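Local coordinates for putative GGDEF domain protein (Pseudomonas aeruginosa, PDB 7E6G) that probably makes the second messenger cyclic di-GMP from two molecules of GTP, as a magnesium-dependent diguanylate cyclase of the GGDEF family, at residues Glu172-Gly177 with Leu187-Arg192. Sequence-based numbering, arbitrary orientation.
Sequences EYDLCG and LLPQTR
L175 and L187 form an antiparallel hydrogen-bonded pair near the open end of a hairpin, where the outermost strand of the GGDEF-domain sheet within this chain, 175-178, meets its neighbour, 183-188, a worked example of backbone pairing extended by side chains. L175 N gives its hydrogen to L187 O at 2.9 Å, and L187 N returns one to L175 O at 2.8 Å; the second bond is the straighter, 172° at the hydrogen against 150°. Both donors lie in the plane of the carbonyl they meet.

Apolar contact follows on one face, where the two leucines run side by side, CD2 of L175 lying 4.1 Å from CD2 of L187, and R118 of helix 112-128 packs against both. Past the paired residues, the ring of P189 brings CG to 3.4 Å from Y173 O.

The charged side chain of the contact is D174. With CG anti to its carbonyl carbon (chi1 -62°), its carboxylate reaches CD2 of L188 and CD of P189, while OD2 forms a salt bridge with R171. That arginine also hydrogen-bonds T191 OG1, which itself donates to P189 O. The buried carboxylate thus has a charged partner that would probably favour its ionised form, and R171 bridges the two segments beyond the L175-L187 pair, through D174 and T191.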
loop_
_atom_site.group_PDB
_atom_site.type_symbol
_atom_site.label_atom_id
_atom_site.label_comp_id
_atom_site.label_asym_id
_atom_site.label_seq_id
_atom_site.Cartn_x
_atom_site.Cartn_y
_atom_site.Cartn_z
ATOM N N GLU A 172 20.699 -9.600 -32.951
ATOM C CA GLU A 172 19.801 -9.754 -31.812
ATOM C C GLU A 172 18.359 -9.398 -32.158
ATOM O O GLU A 172 17.435 -9.941 -31.546
ATOM C CB GLU A 172 20.313 -8.940 -30.621
ATOM C CG GLU A 172 19.784 -7.523 -30.513
ATOM C CD GLU A 172 20.361 -6.778 -29.313
ATOM O OE1 GLU A 172 19.661 -6.662 -28.280
ATOM O OE2 GLU A 172 21.522 -6.318 -29.401
ATOM N N TYR A 173 18.135 -8.535 -33.147
ATOM C CA TYR A 173 16.771 -8.172 -33.518
ATOM C C TYR A 173 16.257 -8.935 -34.730
ATOM O O TYR A 173 15.076 -8.804 -35.072
ATOM C CB TYR A 173 16.670 -6.658 -33.765
ATOM C CG TYR A 173 16.777 -5.879 -32.483
ATOM C CD1 TYR A 173 15.765 -5.942 -31.535
ATOM C CD2 TYR A 173 17.904 -5.120 -32.195
ATOM C CE1 TYR A 173 15.853 -5.252 -30.342
ATOM C CE2 TYR A 173 18.010 -4.426 -30.998
ATOM C CZ TYR A 173 16.977 -4.494 -30.074
ATOM O OH TYR A 173 17.055 -3.809 -28.877
ATOM N N ASP A 174 17.107 -9.719 -35.384
ATOM C CA ASP A 174 16.636 -10.643 -36.399
ATOM C C ASP A 174 15.723 -11.702 -35.788
ATOM O O ASP A 174 15.768 -12.003 -34.590
ATOM C CB ASP A 174 17.808 -11.324 -37.081
ATOM C CG ASP A 174 18.690 -10.351 -37.798
ATOM O OD1 ASP A 174 18.264 -9.195 -38.008
ATOM O OD2 ASP A 174 19.822 -10.745 -38.137
ATOM N N LEU A 175 14.906 -12.293 -36.643
ATOM C CA LEU A 175 13.830 -13.173 -36.214
ATOM C C LEU A 175 13.876 -14.442 -37.044
ATOM O O LEU A 175 13.743 -14.384 -38.269
ATOM C CB LEU A 175 12.494 -12.473 -36.398
ATOM C CG LEU A 175 11.416 -12.578 -35.342
ATOM C CD1 LEU A 175 11.928 -12.116 -33.992
ATOM C CD2 LEU A 175 10.299 -11.705 -35.818
ATOM N N CYS A 176 14.052 -15.583 -36.399
ATOM C CA CYS A 176 14.023 -16.858 -37.105
ATOM C C CYS A 176 12.790 -17.641 -36.678
ATOM O O CYS A 176 12.704 -18.076 -35.526
ATOM C CB CYS A 176 15.278 -17.684 -36.838
ATOM S SG CYS A 176 15.155 -19.341 -37.591
ATOM N N GLY A 177 11.858 -17.855 -37.601
ATOM C CA GLY A 177 10.604 -18.507 -37.287
ATOM C C GLY A 177 10.440 -19.841 -37.985
ATOM O O GLY A 177 10.944 -20.054 -39.094
ATOM N N LEU A 187 13.476 -13.213 -40.833
ATOM C CA LEU A 187 13.173 -11.806 -41.029
ATOM C C LEU A 187 14.334 -10.980 -40.490
ATOM O O LEU A 187 14.640 -11.021 -39.286
ATOM C CB LEU A 187 11.869 -11.415 -40.346
ATOM C CG LEU A 187 11.575 -9.915 -40.382
ATOM C CD1 LEU A 187 10.998 -9.516 -41.696
ATOM C CD2 LEU A 187 10.588 -9.592 -39.287
ATOM N N LEU A 188 14.999 -10.249 -41.378
ATOM C CA LEU A 188 16.026 -9.320 -40.926
ATOM C C LEU A 188 15.463 -7.912 -41.020
ATOM O O LEU A 188 15.364 -7.348 -42.126
ATOM C CB LEU A 188 17.310 -9.448 -41.751
ATOM C CG LEU A 188 17.794 -10.858 -42.061
ATOM C CD1 LEU A 188 19.192 -10.807 -42.664
ATOM C CD2 LEU A 188 17.774 -11.702 -40.813
ATOM N N PRO A 189 15.069 -7.312 -39.905
ATOM C CA PRO A 189 14.448 -5.991 -39.953
ATOM C C PRO A 189 15.494 -4.908 -40.127
ATOM O O PRO A 189 16.647 -5.047 -39.709
ATOM C CB PRO A 189 13.755 -5.882 -38.592
ATOM C CG PRO A 189 14.609 -6.704 -37.689
ATOM C CD PRO A 189 15.238 -7.800 -38.523
ATOM N N GLN A 190 15.064 -3.818 -40.760
ATOM C CA GLN A 190 15.929 -2.671 -41.016
ATOM C C GLN A 190 17.265 -3.121 -41.590
ATOM O O GLN A 190 18.336 -2.774 -41.091
ATOM C CB GLN A 190 16.119 -1.842 -39.745
ATOM C CG GLN A 190 14.811 -1.491 -39.059
ATOM C CD GLN A 190 15.018 -0.811 -37.734
ATOM O OE1 GLN A 190 14.587 -1.312 -36.693
ATOM N NE2 GLN A 190 15.665 0.347 -37.759
ATOM N N THR A 191 17.185 -3.925 -42.639
ATOM C CA THR A 191 18.358 -4.496 -43.279
ATOM C C THR A 191 18.139 -4.467 -44.780
ATOM O O THR A 191 17.020 -4.677 -45.256
ATOM C CB THR A 191 18.628 -5.935 -42.778
ATOM O OG1 THR A 191 18.764 -5.943 -41.347
ATOM C CG2 THR A 191 19.884 -6.509 -43.409
ATOM N N ARG A 192 19.196 -4.146 -45.510
ATOM C CA ARG A 192 19.187 -4.249 -46.959
ATOM C C ARG A 192 20.004 -5.456 -47.430
ATOM O O ARG A 192 20.922 -5.930 -46.747
ATOM C CB ARG A 192 19.716 -2.951 -47.599
ATOM C CG ARG A 192 18.622 -1.889 -47.834
ATOM C CD ARG A 192 18.972 -0.529 -47.222
ATOM N NE ARG A 192 19.249 -0.598 -45.783
ATOM C CZ ARG A 192 18.332 -0.678 -44.816
ATOM N NH1 ARG A 192 17.033 -0.716 -45.107
ATOM N NH2 ARG A 192 18.723 -0.732 -43.544
#